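Local coordinates for ascorbate-specific PTS system EIIA component (Streptococcus pyogenes serotype M1, PDB 2OQT), which probably takes part in the phosphoenolpyruvate-dependent uptake and phosphorylation of ascorbate, as a cytoplasmic phosphoryl carrier of the sugar phosphotransferase system, at residues L16-D21 / A82-T87; A66-E71 / S99-L104. All blocks are in the same frame, centred on the assembly; numbering follows the deposited sequence.

Both interactions belong to one mixed sheet of the EIIA domain. Their centres lie about 12 Å apart. Along the chain the segments alternate: 16-21, 66-71, 82-87, 99-104. Interaction 1 pairs strand 14-18 with strand 80-86. Interaction 2 pairs the end of strand 64-66 and the loop after it with strand 97-105. Strands 80-86 and 97-105 are antiparallel neighbours, so the two contacts adjoin across the middle of the sheet. Probable hydrogen bonds from Leu86 N to Ser99 O and from Ile84 N to Leu101 O join them directly. Interaction 1 is partly exposed, whereas interaction 2 is buried near the centre of the chain and leads out to His69.

Interaction 1. Residues L16-D21 / A82-T87; sequences LGLSAD and ALITLT
Leu18 and Leu86 form a parallel beta bridge with their CA atoms 4.9 Å apart, although the touching parts of 16-21 and 82-87 diverge by 67°. The bridge attaches strand 14-18 to strand 80-86 in the mixed sheet of this EIIA domain. Leu18 uses both of its backbone polar groups, and its two bonds fall on the residues flanking Leu86. Its N donates to Thr85 O at 2.8 Å, in the plane of that carbonyl. Its O accepts from Thr87 N at 3.0 Å, with an N-H...O angle of 165°. A CA-H...O contact from Leu86 to Leu18 O adds to this pairing. Gly17 has a positive phi of 63°, and here the chain turns a corner. Thr87 marks a similar corner in the other segment.

The side chains of Leu18 and Leu86 lie on the same face of the sheet. Leu18 carries its CG beside the backbone N and anti to the carbonyl carbon. Its CD1 branch then reaches Ile84 CD1 at 3.8 Å, and the two side chains meet at about a right angle. Thr85 packs through its methyl CG2, which touches Leu16 CD2 at 3.7 Å. The same methyl comes within 3.0 Å of Gly17 N, a doubtful approach that may reflect the model. Leu16 points its CB away from strand 80-86, but its CD2 end comes back to this methyl. Leu16 also packs on Pro139 of helix 139-149. Ala20 packs against helix 23-36 through Ala26 and Leu29. It thus sits between that helix and Leu86, whose CD2 methyl is 4.3 Å from Ala20 CB and 3.5 Å from Leu18 O.

Interaction 2. Residues A66-E71 / S99-L104; sequences AMPHAE and SVLLTL
Ala66 and Leu101 are partners in a parallel beta bridge that brings strand 64-66 alongside strand 97-105 in the sheet of the EIIA domain. This end is buried and tightly held. Ala66 N donates to Val100 O at 2.9 Å, and Ala66 O accepts from Leu102 N at 2.8 Å. Pro68 has no N-H to continue the pattern, and its CD packs 3.5 Å from Leu102 C instead. The pairing resumes when Leu104 N donates to Pro68 O, with an N-H...O angle of 166°. The Pro68 ring also lies across Leu101, with CG 3.8 Å from Leu101 CD2. Selenomethionine Met67 bends at chi3 and runs side by side with Leu104; both point the same way.

Beyond Pro68 the contact opens out. His69, on this looser side, is partly exposed and meets Leu104 mainly through its CB. Its CG sits between the backbone N and the carbonyl carbon (chi1 68°), and the ring edge faces Met67 O in plane. Tyr58 and His112 also meet this ring. In EIIA domains of this type the phosphorylated histidine lies in such a segment, so His69 is probably that residue. Its CB packs 3.3 Å from Leu104 O, an oxygen that is hydrogen-bonded to Tyr44 OH.

Interaction 1. Residues L16-D21 / A82-T87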
ATOM      1  N   LEU A  16      -1.066  10.683  -4.879  1.00 64.27           N
ATOM      2  CA  LEU A  16      -0.801  11.667  -3.861  1.00 65.09           C
ATOM      3  C   LEU A  16      -2.055  12.463  -3.561  1.00 65.57           C
ATOM      4  O   LEU A  16      -2.678  13.016  -4.479  1.00 65.75           O
ATOM      5  CB  LEU A  16       0.364  12.548  -4.320  1.00 65.14           C
ATOM      6  CG  LEU A  16       1.698  11.983  -3.846  1.00 65.02           C
ATOM      7  CD1 LEU A  16       2.829  12.582  -4.627  1.00 65.20           C
ATOM      8  CD2 LEU A  16       1.856  12.274  -2.346  1.00 67.15           C
ATOM      9  N   GLY A  17      -2.432  12.472  -2.278  1.00 65.83           N
ATOM     10  CA  GLY A  17      -3.490  13.343  -1.767  1.00 65.67           C
ATOM     11  C   GLY A  17      -4.818  13.025  -2.384  1.00 66.14           C
ATOM     12  O   GLY A  17      -5.471  13.890  -2.950  1.00 67.08           O
ATOM     13  N   LEU A  18      -5.220  11.769  -2.303  1.00 66.88           N
ATOM     14  CA  LEU A  18      -6.548  11.382  -2.759  1.00 67.67           C
ATOM     15  C   LEU A  18      -7.529  11.514  -1.584  1.00 68.35           C
ATOM     16  O   LEU A  18      -7.112  11.795  -0.467  1.00 69.27           O
ATOM     17  CB  LEU A  18      -6.538   9.965  -3.337  1.00 66.89           C
ATOM     18  CG  LEU A  18      -5.477   9.553  -4.344  1.00 65.58           C
ATOM     19  CD1 LEU A  18      -5.506   8.042  -4.418  1.00 67.38           C
ATOM     20  CD2 LEU A  18      -5.686  10.156  -5.717  1.00 62.32           C
ATOM     21  N   SER A  19      -8.818  11.312  -1.830  1.00 69.53           N
ATOM     22  CA  SER A  19      -9.836  11.495  -0.789  1.00 71.07           C
ATOM     23  C   SER A  19     -10.772  10.289  -0.724  1.00 71.02           C
ATOM     24  O   SER A  19     -11.286   9.841  -1.755  1.00 71.35           O
ATOM     25  CB  SER A  19     -10.680  12.781  -1.033  1.00 71.88           C
ATOM     26  OG  SER A  19     -10.016  13.790  -1.802  1.00 73.89           O
ATOM     27  N   ALA A  20     -11.017   9.767   0.472  1.00 70.89           N
ATOM     28  CA  ALA A  20     -11.948   8.651   0.593  1.00 71.28           C
ATOM     29  C   ALA A  20     -12.782   8.799   1.860  1.00 71.36           C
ATOM     30  O   ALA A  20     -12.311   9.373   2.823  1.00 71.18           O
ATOM     31  CB  ALA A  20     -11.175   7.311   0.570  1.00 71.41           C
ATOM     32  N   ASP A  21     -14.022   8.295   1.853  1.00 71.98           N
ATOM     33  CA  ASP A  21     -14.956   8.476   2.990  1.00 71.61           C
ATOM     34  C   ASP A  21     -15.080   7.221   3.826  1.00 70.37           C
ATOM     35  O   ASP A  21     -15.386   7.274   5.036  1.00 70.45           O
ATOM     36  CB  ASP A  21     -16.364   8.841   2.494  1.00 72.84           C
ATOM     37  CG  ASP A  21     -16.480  10.291   2.041  1.00 76.86           C
ATOM     38  OD1 ASP A  21     -17.321  10.546   1.141  1.00 79.72           O
ATOM     39  OD2 ASP A  21     -15.736  11.163   2.577  1.00 81.69           O
ATOM     40  N   ALA A  82       1.935  -0.569  -4.786  1.00 49.29           N
ATOM     41  CA  ALA A  82       1.342   0.715  -5.052  1.00 50.09           C
ATOM     42  C   ALA A  82       1.486   1.551  -3.774  1.00 50.76           C
ATOM     43  O   ALA A  82       1.781   0.994  -2.715  1.00 50.90           O
ATOM     44  CB  ALA A  82      -0.116   0.557  -5.506  1.00 49.83           C
ATOM     45  N   LEU A  83       1.341   2.879  -3.877  1.00 52.44           N
ATOM     46  CA  LEU A  83       1.445   3.788  -2.706  1.00 53.38           C
ATOM     47  C   LEU A  83       0.587   5.013  -2.861  1.00 54.30           C
ATOM     48  O   LEU A  83       0.812   5.860  -3.748  1.00 54.94           O
ATOM     49  CB  LEU A  83       2.886   4.189  -2.400  1.00 53.48           C
ATOM     50  CG  LEU A  83       3.284   5.196  -1.303  1.00 54.67           C
ATOM     51  CD1 LEU A  83       2.273   5.372  -0.254  1.00 58.34           C
ATOM     52  CD2 LEU A  83       4.583   4.748  -0.620  1.00 57.74           C
ATOM     53  N   ILE A  84      -0.395   5.119  -1.983  1.00 54.95           N
ATOM     54  CA  ILE A  84      -1.306   6.244  -2.024  1.00 56.17           C
ATOM     55  C   ILE A  84      -1.349   6.981  -0.678  1.00 57.29           C
ATOM     56  O   ILE A  84      -0.926   6.473   0.362  1.00 57.64           O
ATOM     57  CB  ILE A  84      -2.720   5.888  -2.613  1.00 55.42           C
ATOM     58  CG1 ILE A  84      -3.600   5.171  -1.579  1.00 55.36           C
ATOM     59  CG2 ILE A  84      -2.577   5.071  -3.882  1.00 54.71           C
ATOM     60  CD1 ILE A  84      -5.090   5.509  -1.662  1.00 53.57           C
ATOM     61  N   THR A  85      -1.840   8.203  -0.737  1.00 59.15           N
ATOM     62  CA  THR A  85      -1.692   9.160   0.339  1.00 61.41           C
ATOM     63  C   THR A  85      -3.041   9.813   0.382  1.00 62.72           C
ATOM     64  O   THR A  85      -3.605  10.132  -0.656  1.00 63.37           O
ATOM     65  CB  THR A  85      -0.472  10.124   0.023  1.00 61.88           C
ATOM     66  OG1 THR A  85       0.635   9.814   0.897  1.00 61.59           O
ATOM     67  CG2 THR A  85      -0.834  11.620   0.080  1.00 61.27           C
ATOM     68  N   LEU A  86      -3.599   9.910   1.577  1.00 64.55           N
ATOM     69  CA  LEU A  86      -4.912  10.463   1.774  1.00 65.99           C
ATOM     70  C   LEU A  86      -4.785  11.808   2.419  1.00 67.84           C
ATOM     71  O   LEU A  86      -3.978  12.002   3.328  1.00 68.25           O
ATOM     72  CB  LEU A  86      -5.760   9.577   2.675  1.00 65.07           C
ATOM     73  CG  LEU A  86      -6.231   8.265   2.048  1.00 65.05           C
ATOM     74  CD1 LEU A  86      -7.021   7.396   3.063  1.00 63.40           C
ATOM     75  CD2 LEU A  86      -7.023   8.482   0.753  1.00 61.15           C
ATOM     76  N   THR A  87      -5.585  12.724   1.899  1.00 69.23           N
ATOM     77  CA  THR A  87      -5.917  13.997   2.496  1.00 70.83           C
ATOM     78  C   THR A  87      -6.349  13.887   3.969  1.00 71.96           C
ATOM     79  O   THR A  87      -5.741  14.509   4.877  1.00 71.96           O
ATOM     80  CB  THR A  87      -7.072  14.588   1.657  1.00 71.26           C
ATOM     81  OG1 THR A  87      -6.521  15.419   0.621  1.00 70.78           O
ATOM     82  CG2 THR A  87      -8.085  15.340   2.518  1.00 71.47           C
TER

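Interaction 2. Residues A66-E71 / S99-L104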
ATOM      1  N   ALA A  66      -1.994   1.295   6.116  1.00 64.98           N
ATOM      2  CA  ALA A  66      -2.422  -0.066   5.760  1.00 62.53           C
ATOM      3  C   ALA A  66      -1.565  -0.539   4.609  1.00 61.29           C
ATOM      4  O   ALA A  66      -1.197   0.244   3.769  1.00 61.13           O
ATOM      5  CB  ALA A  66      -3.851  -0.090   5.372  1.00 61.49           C
HETATM    6  N   MSE A  67      -1.244  -1.820   4.578  1.00 60.29           N
HETATM    7  CA  MSE A  67      -0.667  -2.438   3.396  1.00 60.65           C
HETATM    8  C   MSE A  67      -1.620  -3.498   2.830  1.00 57.36           C
HETATM    9  O   MSE A  67      -1.428  -4.701   3.002  1.00 56.10           O
HETATM   10  CB  MSE A  67       0.703  -3.015   3.702  1.00 59.83           C
HETATM   11  CG  MSE A  67       0.728  -3.564   5.084  1.00 62.39           C
HETATM   12 SE   MSE A  67       2.200  -4.745   5.434  0.60 70.09          SE
HETATM   13  CE  MSE A  67       2.604  -5.310   3.543  1.00 63.86           C
ATOM     14  N   PRO A  68      -2.644  -3.031   2.101  1.00 56.28           N
ATOM     15  CA  PRO A  68      -3.774  -3.870   1.659  1.00 54.91           C
ATOM     16  C   PRO A  68      -3.317  -4.980   0.770  1.00 54.75           C
ATOM     17  O   PRO A  68      -2.544  -4.737  -0.127  1.00 54.54           O
ATOM     18  CB  PRO A  68      -4.648  -2.893   0.882  1.00 53.95           C
ATOM     19  CG  PRO A  68      -4.252  -1.574   1.382  1.00 54.59           C
ATOM     20  CD  PRO A  68      -2.795  -1.643   1.643  1.00 54.89           C
ATOM     21  N   HIS A  69      -3.783  -6.195   1.026  1.00 55.33           N
ATOM     22  CA  HIS A  69      -3.427  -7.350   0.219  1.00 56.80           C
ATOM     23  C   HIS A  69      -4.396  -8.471   0.574  1.00 58.96           C
ATOM     24  O   HIS A  69      -5.064  -8.408   1.613  1.00 58.15           O
ATOM     25  CB  HIS A  69      -1.961  -7.779   0.425  1.00 55.99           C
ATOM     26  CG  HIS A  69      -1.681  -8.337   1.793  1.00 55.08           C
ATOM     27  ND1 HIS A  69      -1.617  -9.692   2.042  1.00 54.21           N
ATOM     28  CD2 HIS A  69      -1.520  -7.725   2.996  1.00 51.07           C
ATOM     29  CE1 HIS A  69      -1.394  -9.887   3.328  1.00 52.36           C
ATOM     30  NE2 HIS A  69      -1.348  -8.711   3.930  1.00 50.71           N
ATOM     31  N   ALA A  70      -4.490  -9.465  -0.318  1.00 61.76           N
ATOM     32  CA  ALA A  70      -5.240 -10.713  -0.077  1.00 65.01           C
ATOM     33  C   ALA A  70      -4.375 -11.954  -0.323  1.00 67.56           C
ATOM     34  O   ALA A  70      -3.210 -11.865  -0.753  1.00 67.65           O
ATOM     35  CB  ALA A  70      -6.508 -10.772  -0.933  1.00 64.15           C
ATOM     36  N   GLU A  71      -4.934 -13.132  -0.057  1.00 71.12           N
ATOM     37  CA  GLU A  71      -4.155 -14.340  -0.326  1.00 73.52           C
ATOM     38  C   GLU A  71      -4.349 -14.896  -1.713  1.00 74.29           C
ATOM     39  O   GLU A  71      -5.330 -15.592  -2.033  1.00 73.62           O
ATOM     40  CB  GLU A  71      -4.196 -15.353   0.804  1.00 74.48           C
ATOM     41  CG  GLU A  71      -3.317 -14.884   1.968  1.00 78.32           C
ATOM     42  CD  GLU A  71      -1.822 -14.739   1.604  1.00 84.79           C
ATOM     43  OE1 GLU A  71      -1.421 -15.054   0.440  1.00 85.44           O
ATOM     44  OE2 GLU A  71      -1.048 -14.328   2.521  1.00 87.90           O
ATOM     45  N   SER A  99      -3.867   6.907   6.870  1.00 60.01           N
ATOM     46  CA  SER A  99      -3.668   8.003   5.946  1.00 59.55           C
ATOM     47  C   SER A  99      -2.817   7.565   4.802  1.00 59.10           C
ATOM     48  O   SER A  99      -2.833   8.200   3.737  1.00 58.50           O
ATOM     49  CB  SER A  99      -3.069   9.246   6.646  1.00 60.10           C
ATOM     50  OG  SER A  99      -4.075   9.895   7.432  1.00 60.98           O
ATOM     51  N   VAL A 100      -2.080   6.475   5.010  1.00 57.82           N
ATOM     52  CA  VAL A 100      -1.242   5.934   3.949  1.00 57.34           C
ATOM     53  C   VAL A 100      -1.449   4.439   3.692  1.00 56.79           C
ATOM     54  O   VAL A 100      -1.237   3.600   4.557  1.00 57.16           O
ATOM     55  CB  VAL A 100       0.249   6.258   4.210  1.00 57.95           C
ATOM     56  CG1 VAL A 100       1.139   5.767   3.047  1.00 57.20           C
ATOM     57  CG2 VAL A 100       0.421   7.779   4.452  1.00 55.94           C
ATOM     58  N   LEU A 101      -1.835   4.122   2.466  1.00 56.33           N
ATOM     59  CA  LEU A 101      -2.007   2.728   2.010  1.00 54.57           C
ATOM     60  C   LEU A 101      -0.929   2.306   1.015  1.00 54.18           C
ATOM     61  O   LEU A 101      -0.818   2.861  -0.111  1.00 52.81           O
ATOM     62  CB  LEU A 101      -3.393   2.536   1.401  1.00 54.45           C
ATOM     63  CG  LEU A 101      -4.526   2.816   2.416  1.00 53.55           C
ATOM     64  CD1 LEU A 101      -4.948   4.297   2.414  1.00 52.61           C
ATOM     65  CD2 LEU A 101      -5.720   1.882   2.194  1.00 50.94           C
ATOM     66  N   LEU A 102      -0.127   1.342   1.473  1.00 53.01           N
ATOM     67  CA  LEU A 102       0.807   0.600   0.641  1.00 52.82           C
ATOM     68  C   LEU A 102       0.304  -0.805   0.266  1.00 52.32           C
ATOM     69  O   LEU A 102       0.640  -1.800   0.895  1.00 52.63           O
ATOM     70  CB  LEU A 102       2.155   0.482   1.342  1.00 52.88           C
ATOM     71  CG  LEU A 102       3.326   0.696   0.391  1.00 53.25           C
ATOM     72  CD1 LEU A 102       4.483   1.330   1.138  1.00 53.33           C
ATOM     73  CD2 LEU A 102       3.733  -0.586  -0.266  1.00 53.94           C
ATOM     74  N   THR A 103      -0.509  -0.860  -0.770  1.00 51.86           N
ATOM     75  CA  THR A 103      -0.862  -2.089  -1.454  1.00 50.52           C
ATOM     76  C   THR A 103       0.278  -2.962  -1.915  1.00 50.00           C
ATOM     77  O   THR A 103       1.248  -2.508  -2.521  1.00 49.66           O
ATOM     78  CB  THR A 103      -1.692  -1.726  -2.641  1.00 50.17           C
ATOM     79  OG1 THR A 103      -2.671  -0.836  -2.131  1.00 51.42           O
ATOM     80  CG2 THR A 103      -2.360  -2.955  -3.261  1.00 47.12           C
ATOM     81  N   LEU A 104       0.084  -4.240  -1.685  1.00 48.66           N
ATOM     82  CA  LEU A 104       1.068  -5.236  -2.000  1.00 50.00           C
ATOM     83  C   LEU A 104       0.407  -6.316  -2.817  1.00 49.60           C
ATOM     84  O   LEU A 104      -0.625  -6.809  -2.412  1.00 50.54           O
ATOM     85  CB  LEU A 104       1.514  -5.841  -0.678  1.00 50.57           C
ATOM     86  CG  LEU A 104       2.435  -7.037  -0.612  1.00 52.10           C
ATOM     87  CD1 LEU A 104       2.460  -7.421   0.850  1.00 53.01           C
ATOM     88  CD2 LEU A 104       1.917  -8.161  -1.361  1.00 52.75           C
TER